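Local coordinates for protein pentafunctional AROM polypeptide (Schizosaccharomyces pombe, PDB 5SWV) that probably catalyses the 3-dehydroquinate dehydratase and shikimate dehydrogenase steps of the shikimate pathway, as part of a five-activity polypeptide, at residues I339-D343 with K344-R348; N363-G367 with V368-D372; E455-A458 with S459-A463. All coordinates share one frame; numbering follows the deposited sequence.

Contact 1. Residues I339-D343 with K344-R348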
ATOM      1  N   ILE A 339      18.648   2.813  -8.335  1.00 45.07           N
ATOM      2  CA  ILE A 339      17.842   3.339  -9.438  1.00 48.29           C
ATOM      3  C   ILE A 339      18.784   3.414 -10.636  1.00 53.25           C
ATOM      4  O   ILE A 339      19.805   4.122 -10.571  1.00 51.97           O
ATOM      5  CB  ILE A 339      17.296   4.758  -9.104  1.00 48.53           C
ATOM      6  CG1 ILE A 339      16.408   4.712  -7.848  1.00 48.25           C
ATOM      7  CG2 ILE A 339      16.538   5.363 -10.290  1.00 48.69           C
ATOM      8  CD1 ILE A 339      15.878   6.059  -7.392  1.00 47.71           C
ATOM      9  N   ARG A 340      18.478   2.657 -11.697  1.00 60.43           N
ATOM     10  CA  ARG A 340      19.163   2.814 -12.998  1.00 66.89           C
ATOM     11  C   ARG A 340      18.360   3.794 -13.858  1.00 72.81           C
ATOM     12  O   ARG A 340      17.376   3.413 -14.491  1.00 72.42           O
ATOM     13  CB  ARG A 340      19.373   1.486 -13.757  1.00 66.77           C
ATOM     14  CG  ARG A 340      20.637   0.701 -13.389  1.00 66.74           C
ATOM     15  CD  ARG A 340      20.296  -0.482 -12.500  1.00 66.51           C
ATOM     16  NE  ARG A 340      21.392  -0.883 -11.620  1.00 66.69           N
ATOM     17  CZ  ARG A 340      21.260  -1.670 -10.543  1.00 65.69           C
ATOM     18  NH1 ARG A 340      20.072  -2.170 -10.192  1.00 65.22           N
ATOM     19  NH2 ARG A 340      22.325  -1.961  -9.795  1.00 64.46           N
ATOM     20  N   ILE A 341      18.798   5.055 -13.866  1.00 80.79           N
ATOM     21  CA  ILE A 341      18.186   6.112 -14.690  1.00 84.96           C
ATOM     22  C   ILE A 341      18.505   5.858 -16.183  1.00 85.69           C
ATOM     23  O   ILE A 341      17.705   6.183 -17.058  1.00 86.19           O
ATOM     24  CB  ILE A 341      18.623   7.529 -14.201  1.00 88.79           C
ATOM     25  CG1 ILE A 341      18.174   7.751 -12.732  1.00 87.37           C
ATOM     26  CG2 ILE A 341      18.073   8.628 -15.119  1.00 89.72           C
ATOM     27  CD1 ILE A 341      18.647   9.042 -12.090  1.00 86.32           C
ATOM     28  N   GLY A 342      19.669   5.271 -16.453  1.00 85.65           N
ATOM     29  CA  GLY A 342      19.986   4.704 -17.761  1.00 85.78           C
ATOM     30  C   GLY A 342      21.060   3.653 -17.566  1.00 87.06           C
ATOM     31  O   GLY A 342      20.761   2.502 -17.234  1.00 85.58           O
ATOM     32  N   ASP A 343      22.310   4.070 -17.762  1.00 88.61           N
ATOM     33  CA  ASP A 343      23.495   3.288 -17.369  1.00 89.58           C
ATOM     34  C   ASP A 343      24.194   3.892 -16.134  1.00 86.18           C
ATOM     35  O   ASP A 343      25.278   3.446 -15.745  1.00 84.31           O
ATOM     36  CB  ASP A 343      24.474   3.154 -18.558  1.00 91.08           C
ATOM     37  CG  ASP A 343      24.264   1.864 -19.349  1.00 92.49           C
ATOM     38  OD1 ASP A 343      24.421   0.775 -18.755  1.00 92.00           O
ATOM     39  OD2 ASP A 343      23.951   1.937 -20.558  1.00 92.33           O
ATOM     40  N   LYS A 344      23.548   4.881 -15.511  1.00 82.79           N
ATOM     41  CA  LYS A 344      24.044   5.521 -14.296  1.00 79.32           C
ATOM     42  C   LYS A 344      23.372   4.826 -13.117  1.00 72.31           C
ATOM     43  O   LYS A 344      22.156   4.605 -13.139  1.00 71.75           O
ATOM     44  CB  LYS A 344      23.673   7.010 -14.246  1.00 82.22           C
ATOM     45  CG  LYS A 344      23.730   7.781 -15.570  1.00 86.25           C
ATOM     46  CD  LYS A 344      22.595   8.813 -15.690  1.00 88.47           C
ATOM     47  CE  LYS A 344      21.411   8.303 -16.520  1.00 89.15           C
ATOM     48  NZ  LYS A 344      21.752   8.051 -17.953  1.00 89.51           N
ATOM     49  N   LEU A 345      24.156   4.483 -12.101  1.00 64.65           N
ATOM     50  CA  LEU A 345      23.612   3.997 -10.837  1.00 59.52           C
ATOM     51  C   LEU A 345      23.401   5.167  -9.876  1.00 55.67           C
ATOM     52  O   LEU A 345      24.318   5.939  -9.624  1.00 56.17           O
ATOM     53  CB  LEU A 345      24.559   2.976 -10.196  1.00 57.78           C
ATOM     54  CG  LEU A 345      24.074   2.329  -8.889  1.00 56.60           C
ATOM     55  CD1 LEU A 345      22.741   1.615  -9.086  1.00 56.10           C
ATOM     56  CD2 LEU A 345      25.132   1.383  -8.339  1.00 56.02           C
ATOM     57  N   VAL A 346      22.195   5.276  -9.331  1.00 52.52           N
ATOM     58  CA  VAL A 346      21.880   6.249  -8.277  1.00 49.45           C
ATOM     59  C   VAL A 346      21.455   5.463  -7.051  1.00 45.69           C
ATOM     60  O   VAL A 346      20.605   4.587  -7.142  1.00 44.67           O
ATOM     61  CB  VAL A 346      20.750   7.199  -8.735  1.00 49.83           C
ATOM     62  CG1 VAL A 346      20.143   7.977  -7.570  1.00 50.18           C
ATOM     63  CG2 VAL A 346      21.277   8.135  -9.814  1.00 50.29           C
ATOM     64  N   LEU A 347      22.058   5.766  -5.913  1.00 43.76           N
ATOM     65  CA  LEU A 347      21.698   5.099  -4.669  1.00 43.22           C
ATOM     66  C   LEU A 347      20.868   6.036  -3.794  1.00 42.12           C
ATOM     67  O   LEU A 347      21.274   7.173  -3.507  1.00 41.25           O
ATOM     68  CB  LEU A 347      22.946   4.630  -3.931  1.00 43.51           C
ATOM     69  CG  LEU A 347      23.790   3.601  -4.694  1.00 44.07           C
ATOM     70  CD1 LEU A 347      25.215   3.564  -4.143  1.00 44.31           C
ATOM     71  CD2 LEU A 347      23.133   2.216  -4.685  1.00 43.72           C
ATOM     72  N   ARG A 348      19.695   5.551  -3.396  1.00 40.58           N
ATOM     73  CA  ARG A 348      18.776   6.313  -2.576  1.00 39.82           C
ATOM     74  C   ARG A 348      18.686   5.657  -1.207  1.00 38.16           C
ATOM     75  O   ARG A 348      18.368   4.485  -1.114  1.00 38.29           O
ATOM     76  CB  ARG A 348      17.411   6.341  -3.249  1.00 40.12           C
ATOM     77  CG  ARG A 348      16.378   7.212  -2.559  1.00 40.62           C
ATOM     78  CD  ARG A 348      15.017   7.028  -3.204  1.00 40.82           C
ATOM     79  NE  ARG A 348      13.972   7.751  -2.485  1.00 40.64           N
ATOM     80  CZ  ARG A 348      13.779   9.066  -2.538  1.00 40.95           C
ATOM     81  NH1 ARG A 348      14.570   9.847  -3.273  1.00 41.05           N
ATOM     82  NH2 ARG A 348      12.786   9.616  -1.833  1.00 41.06           N
TER
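The tight beta hairpin between strands 335-340 and 345-350 is closed here by Ile339 and Val346, an antiparallel hydrogen-bonded pair. Ile339 N donates to Val346 O at 2.9 Å, within the carbonyl plane. The return bond, Val346 N to Ile339 O, is also 2.9 Å, with its donor tilted 15° out of the Ile339 carbonyl plane. A weak bond follows, from Ile341 N to Lys344 O at 3.5 Å.

The hairpin is part of the mixed sheet of the shikimate dehydrogenase substrate-binding domain. On the face of Ile339 and Val346, the turn residue Ile341 brings CD1 to 3.6 Å from Val346 CG2, while Ile339 CB faces Val346 CB. Ile341 also crosses Lys344 at about a right angle. Its CG2 lies 3.6 Å from Lys344 CE, because the lysine chain folds back over the turn with bends at chi2, chi3 and chi4.

On the other face, Arg340 and Leu345 run side by side. Leu345 CD1 sits over one face of the Arg340 guanidinium, 3.7 Å from NH2. The arginine chain bends at chi2 (104°), which lays the guanidinium alongside Leu345, and NH1 bonds to Phe303 O. Arg348 forms a salt bridge with Glu322.

Contact 2. Residues N363-G367 with V368-D372; sequences NALDG and VSLRD
Leu365 meets Val368 and Leu370 where the chain leaves helix 353-364 and turns toward strand 374-378. That strand is the first in sequence, and an inner one, of the six-stranded parallel sheet of the Rossmann-type domain of shikimate dehydrogenase. The segment begins on the helix, where Asn363 O accepts from Arg30 NH2, in the dehydroquinase part of the polypeptide, and Ala364 O accepts from Lys496 NZ.

Leu365 carries the apolar part of the contact. Its side chain is buried and points toward the loop that follows. CG stands anti to the carbonyl carbon (chi1 -76°), and the two methyl groups serve different neighbours. CD2 faces Val368 CG1 at 4.0 Å. CD1 lies 3.7 Å from Leu370 CG and also touches the CD1 methyl of that residue. Leu365 crosses both side chains at about a right angle. Beyond the loop, Leu365 touches Val473 of strand 472-476, and Leu370 reaches Ala442 of strand 440-445. The two leucines thus pack at the sheet.

The backbone of Leu365 takes part as well. Its O is 3.4 Å from Val368 CB, the branch point of that side chain. Asp366 then breaks the helical course with a positive phi of 61°. Asp366 OD2 makes a long, weak ion pair with Lys496 NZ. Gly367 follows and leads directly into Val368. Farther on, Ser369 starts an ST turn: its OG accepts from Arg371 N at 3.2 Å, with an N-H...O angle of 162°.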
ATOM      1  N   ASN A 363      -3.071  -0.287  10.768  1.00 47.31           N
ATOM      2  CA  ASN A 363      -3.794  -1.565  10.696  1.00 50.09           C
ATOM      3  C   ASN A 363      -4.547  -1.956  11.959  1.00 49.66           C
ATOM      4  O   ASN A 363      -5.592  -2.600  11.870  1.00 50.12           O
ATOM      5  CB  ASN A 363      -2.849  -2.715  10.285  1.00 52.37           C
ATOM      6  CG  ASN A 363      -2.535  -2.701   8.796  1.00 53.76           C
ATOM      7  OD1 ASN A 363      -3.183  -3.402   8.001  1.00 55.87           O
ATOM      8  ND2 ASN A 363      -1.568  -1.868   8.401  1.00 53.40           N
ATOM      9  N   ALA A 364      -4.024  -1.582  13.120  1.00 49.15           N
ATOM     10  CA  ALA A 364      -4.639  -1.963  14.397  1.00 49.93           C
ATOM     11  C   ALA A 364      -5.900  -1.182  14.757  1.00 50.94           C
ATOM     12  O   ALA A 364      -6.633  -1.625  15.633  1.00 50.94           O
ATOM     13  CB  ALA A 364      -3.632  -1.847  15.533  1.00 49.89           C
ATOM     14  N   LEU A 365      -6.161  -0.053  14.088  1.00 52.81           N
ATOM     15  CA  LEU A 365      -7.210   0.888  14.517  1.00 55.09           C
ATOM     16  C   LEU A 365      -8.661   0.615  14.087  1.00 59.29           C
ATOM     17  O   LEU A 365      -9.570   1.149  14.722  1.00 60.84           O
ATOM     18  CB  LEU A 365      -6.840   2.320  14.112  1.00 54.33           C
ATOM     19  CG  LEU A 365      -5.770   3.030  14.956  1.00 53.78           C
ATOM     20  CD1 LEU A 365      -5.348   4.311  14.256  1.00 53.63           C
ATOM     21  CD2 LEU A 365      -6.225   3.327  16.383  1.00 53.78           C
ATOM     22  N   ASP A 366      -8.879  -0.191  13.040  1.00 63.96           N
ATOM     23  CA  ASP A 366     -10.225  -0.438  12.468  1.00 67.33           C
ATOM     24  C   ASP A 366     -10.826   0.883  11.950  1.00 70.94           C
ATOM     25  O   ASP A 366     -10.152   1.573  11.178  1.00 71.79           O
ATOM     26  CB  ASP A 366     -11.149  -1.187  13.456  1.00 68.30           C
ATOM     27  CG  ASP A 366     -10.627  -2.568  13.815  1.00 69.91           C
ATOM     28  OD1 ASP A 366     -10.309  -3.331  12.875  1.00 70.70           O
ATOM     29  OD2 ASP A 366     -10.547  -2.898  15.024  1.00 68.67           O
ATOM     30  N   GLY A 367     -12.053   1.250  12.357  1.00 72.83           N
ATOM     31  CA  GLY A 367     -12.657   2.535  11.967  1.00 71.85           C
ATOM     32  C   GLY A 367     -11.957   3.740  12.592  1.00 69.54           C
ATOM     33  O   GLY A 367     -11.628   4.690  11.888  1.00 69.35           O
ATOM     34  N   VAL A 368     -11.734   3.673  13.911  1.00 67.27           N
ATOM     35  CA  VAL A 368     -11.084   4.731  14.730  1.00 65.07           C
ATOM     36  C   VAL A 368     -10.028   5.540  13.959  1.00 62.17           C
ATOM     37  O   VAL A 368      -9.017   4.998  13.546  1.00 62.44           O
ATOM     38  CB  VAL A 368     -10.402   4.148  16.024  1.00 65.73           C
ATOM     39  CG1 VAL A 368      -9.668   5.237  16.812  1.00 65.90           C
ATOM     40  CG2 VAL A 368     -11.410   3.442  16.939  1.00 65.90           C
ATOM     41  N   SER A 369     -10.293   6.826  13.756  1.00 59.85           N
ATOM     42  CA  SER A 369      -9.294   7.791  13.284  1.00 57.44           C
ATOM     43  C   SER A 369      -8.664   8.458  14.512  1.00 56.42           C
ATOM     44  O   SER A 369      -9.348   8.690  15.515  1.00 55.79           O
ATOM     45  CB  SER A 369      -9.961   8.834  12.375  1.00 57.58           C
ATOM     46  OG  SER A 369      -9.175   9.995  12.201  1.00 56.61           O
ATOM     47  N   LEU A 370      -7.367   8.753  14.430  1.00 54.96           N
ATOM     48  CA  LEU A 370      -6.655   9.450  15.501  1.00 54.76           C
ATOM     49  C   LEU A 370      -6.617  10.965  15.313  1.00 55.43           C
ATOM     50  O   LEU A 370      -5.964  11.648  16.104  1.00 56.06           O
ATOM     51  CB  LEU A 370      -5.222   8.904  15.647  1.00 55.23           C
ATOM     52  CG  LEU A 370      -5.033   7.471  16.176  1.00 54.93           C
ATOM     53  CD1 LEU A 370      -3.572   7.050  16.113  1.00 53.88           C
ATOM     54  CD2 LEU A 370      -5.540   7.338  17.599  1.00 55.51           C
ATOM     55  N   ARG A 371      -7.298  11.502  14.295  1.00 56.87           N
ATOM     56  CA  ARG A 371      -7.446  12.955  14.173  1.00 59.55           C
ATOM     57  C   ARG A 371      -7.997  13.525  15.463  1.00 57.57           C
ATOM     58  O   ARG A 371      -8.994  13.040  15.972  1.00 57.34           O
ATOM     59  CB  ARG A 371      -8.337  13.396  12.997  1.00 65.27           C
ATOM     60  CG  ARG A 371      -7.576  14.244  11.982  1.00 72.10           C
ATOM     61  CD  ARG A 371      -8.365  14.538  10.709  1.00 79.86           C
ATOM     62  NE  ARG A 371      -7.553  14.223   9.518  1.00 88.53           N
ATOM     63  CZ  ARG A 371      -8.016  13.959   8.287  1.00 92.57           C
ATOM     64  NH1 ARG A 371      -7.148  13.667   7.312  1.00 93.32           N
ATOM     65  NH2 ARG A 371      -9.324  13.985   8.006  1.00 93.29           N
ATOM     66  N   ASP A 372      -7.302  14.532  15.988  1.00 55.78           N
ATOM     67  CA  ASP A 372      -7.690  15.260  17.188  1.00 54.58           C
ATOM     68  C   ASP A 372      -7.861  14.368  18.413  1.00 51.72           C
ATOM     69  O   ASP A 372      -8.851  14.478  19.118  1.00 53.06           O
ATOM     70  CB  ASP A 372      -8.953  16.095  16.921  1.00 56.27           C
ATOM     71  CG  ASP A 372      -8.718  17.221  15.921  1.00 58.55           C
ATOM     72  OD1 ASP A 372      -7.580  17.747  15.819  1.00 58.34           O
ATOM     73  OD2 ASP A 372      -9.700  17.604  15.252  1.00 61.42           O
TER

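Contact 3. Residues E455-A458 with S459-A463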
ATOM      1  N   GLU A 455       9.240   3.427  40.532  1.00 76.22           N
ATOM      2  CA  GLU A 455       7.791   3.444  40.777  1.00 78.99           C
ATOM      3  C   GLU A 455       7.188   4.838  40.790  1.00 75.94           C
ATOM      4  O   GLU A 455       5.984   4.972  40.984  1.00 76.20           O
ATOM      5  CB  GLU A 455       7.410   2.673  42.053  1.00 83.54           C
ATOM      6  CG  GLU A 455       7.814   3.317  43.379  1.00 88.58           C
ATOM      7  CD  GLU A 455       7.510   2.435  44.595  1.00 93.30           C
ATOM      8  OE1 GLU A 455       6.921   1.333  44.444  1.00 94.14           O
ATOM      9  OE2 GLU A 455       7.865   2.845  45.723  1.00 94.91           O
ATOM     10  N   LYS A 456       8.010   5.867  40.608  1.00 72.09           N
ATOM     11  CA  LYS A 456       7.483   7.188  40.353  1.00 71.96           C
ATOM     12  C   LYS A 456       7.163   7.440  38.869  1.00 69.78           C
ATOM     13  O   LYS A 456       6.387   8.332  38.563  1.00 71.30           O
ATOM     14  CB  LYS A 456       8.407   8.261  40.934  1.00 73.57           C
ATOM     15  CG  LYS A 456       9.669   8.591  40.144  1.00 73.86           C
ATOM     16  CD  LYS A 456       9.953  10.090  40.216  1.00 73.81           C
ATOM     17  CE  LYS A 456      11.290  10.447  39.592  1.00 73.37           C
ATOM     18  NZ  LYS A 456      11.257  10.575  38.109  1.00 72.37           N
ATOM     19  N   VAL A 457       7.770   6.690  37.951  1.00 66.55           N
ATOM     20  CA  VAL A 457       7.403   6.766  36.527  1.00 62.70           C
ATOM     21  C   VAL A 457       6.299   5.764  36.235  1.00 60.04           C
ATOM     22  O   VAL A 457       5.347   6.083  35.531  1.00 57.88           O
ATOM     23  CB  VAL A 457       8.613   6.520  35.598  1.00 63.41           C
ATOM     24  CG1 VAL A 457       8.192   6.411  34.132  1.00 63.19           C
ATOM     25  CG2 VAL A 457       9.626   7.642  35.752  1.00 63.84           C
ATOM     26  N   ALA A 458       6.442   4.553  36.766  1.00 59.79           N
ATOM     27  CA  ALA A 458       5.429   3.491  36.623  1.00 59.62           C
ATOM     28  C   ALA A 458       4.047   3.948  37.086  1.00 59.29           C
ATOM     29  O   ALA A 458       3.037   3.697  36.424  1.00 57.79           O
ATOM     30  CB  ALA A 458       5.853   2.257  37.411  1.00 59.54           C
ATOM     31  N   SER A 459       4.041   4.608  38.242  1.00 59.99           N
ATOM     32  CA  SER A 459       2.862   5.227  38.831  1.00 60.21           C
ATOM     33  C   SER A 459       2.070   6.099  37.860  1.00 58.44           C
ATOM     34  O   SER A 459       0.844   6.039  37.829  1.00 59.69           O
ATOM     35  CB  SER A 459       3.302   6.082  40.020  1.00 62.56           C
ATOM     36  OG  SER A 459       2.298   7.004  40.399  1.00 65.75           O
ATOM     37  N   VAL A 460       2.789   6.911  37.089  1.00 56.09           N
ATOM     38  CA  VAL A 460       2.191   7.829  36.108  1.00 54.13           C
ATOM     39  C   VAL A 460       1.633   7.062  34.907  1.00 52.63           C
ATOM     40  O   VAL A 460       0.545   7.364  34.405  1.00 50.71           O
ATOM     41  CB  VAL A 460       3.233   8.848  35.574  1.00 53.97           C
ATOM     42  CG1 VAL A 460       2.583   9.841  34.615  1.00 53.82           C
ATOM     43  CG2 VAL A 460       3.914   9.581  36.718  1.00 54.56           C
ATOM     44  N   ILE A 461       2.403   6.079  34.447  1.00 51.94           N
ATOM     45  CA  ILE A 461       2.008   5.231  33.330  1.00 51.76           C
ATOM     46  C   ILE A 461       0.729   4.476  33.677  1.00 51.18           C
ATOM     47  O   ILE A 461      -0.238   4.513  32.909  1.00 50.00           O
ATOM     48  CB  ILE A 461       3.138   4.244  32.946  1.00 52.96           C
ATOM     49  CG1 ILE A 461       4.356   5.008  32.405  1.00 52.73           C
ATOM     50  CG2 ILE A 461       2.656   3.233  31.897  1.00 53.29           C
ATOM     51  CD1 ILE A 461       5.628   4.188  32.361  1.00 53.45           C
ATOM     52  N   LYS A 462       0.734   3.808  34.833  1.00 51.34           N
ATOM     53  CA  LYS A 462      -0.464   3.165  35.382  1.00 52.34           C
ATOM     54  C   LYS A 462      -1.685   4.080  35.370  1.00 50.58           C
ATOM     55  O   LYS A 462      -2.751   3.681  34.918  1.00 50.44           O
ATOM     56  CB  LYS A 462      -0.213   2.714  36.814  1.00 55.78           C
ATOM     57  CG  LYS A 462       0.534   1.395  36.933  1.00 58.82           C
ATOM     58  CD  LYS A 462       0.855   1.106  38.401  1.00 62.48           C
ATOM     59  CE  LYS A 462       1.011  -0.386  38.676  1.00 63.91           C
ATOM     60  NZ  LYS A 462       2.134  -0.970  37.894  1.00 64.06           N
ATOM     61  N   ALA A 463      -1.512   5.304  35.857  1.00 48.75           N
ATOM     62  CA  ALA A 463      -2.607   6.264  35.961  1.00 48.68           C
ATOM     63  C   ALA A 463      -3.178   6.681  34.606  1.00 49.01           C
ATOM     64  O   ALA A 463      -4.388   6.669  34.422  1.00 48.61           O
ATOM     65  CB  ALA A 463      -2.155   7.493  36.730  1.00 48.49           C
TER
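Val457 and Ile461 meet one turn apart near the start of helix 455-466. This helix lies on the beta-alpha-beta connection between parallel strands 440-445 and 472-476 of the Rossmann-type domain of shikimate dehydrogenase.

Hydrogen bonds come first, most of them from the backbone. The early one is weak: Ser459 N approaches Glu455 O at 3.4 Å. The next turns are firmer. Ile461 N donates to Val457 O at 3.1 Å, within the carbonyl plane and fairly straight at 163°. Val457 O also receives a weak bond from Val460 N, so one carbonyl serves two donors. Lys462 N donates to Ala458 O at 2.8 Å. That bond is almost linear, at 174°. The pattern continues as Ala463 N reaches back to Ser459 O. The Lys456 chain is bent, and its NZ makes a weak hydrogen bond to Ser427 OG.

Apolar packing lies on the buried side of the helix. Val457 CG1 meets Ile461 CD1 at 3.8 Å, and the two side chains approach at a slant. With CG1 of Ile461 anti to the carbonyl carbon (chi1 -66°), CD1 is carried back toward the N-terminal side of the helix, beside Val457 CG1. Ile461 also touches Leu453 in the preceding loop, while Val460 leans on Ile430.

Side-chain carbons against backbone carbonyls make up the third kind of contact. Val460 CG2 lies 3.3 Å from Lys456 O. One residue earlier in the helix, Ser459 CB borders Glu455 O in a similar way. On the exposed side, the first carbons of Lys462 lie against the carbonyl that its own N bonds, with CG 3.4 Å from Ala458 O.

How the contacts relate
The three contacts follow one another in sequence without touching. Contact 1 lies in the substrate-binding domain of shikimate dehydrogenase. Contacts 2 and 3 lie in its Rossmann-type domain, the probable site of cofactor binding as in relatives. Strand 345-350 of contact 1 leads to helix 353-364 of contact 2, yet the contact centres are about 38 Å apart, on opposite sides of the chain's centre. Contacts 2 and 3 share one side, with centres about 26 Å and nearest atoms about 16 Å apart. Leu365 and Leu370 of contact 2 touch strands of the six-stranded sheet; helix 455-466 of contact 3 links its strands 440-445 and 472-476. Contacts 1 and 3 are farthest apart, about 51 Å between centres.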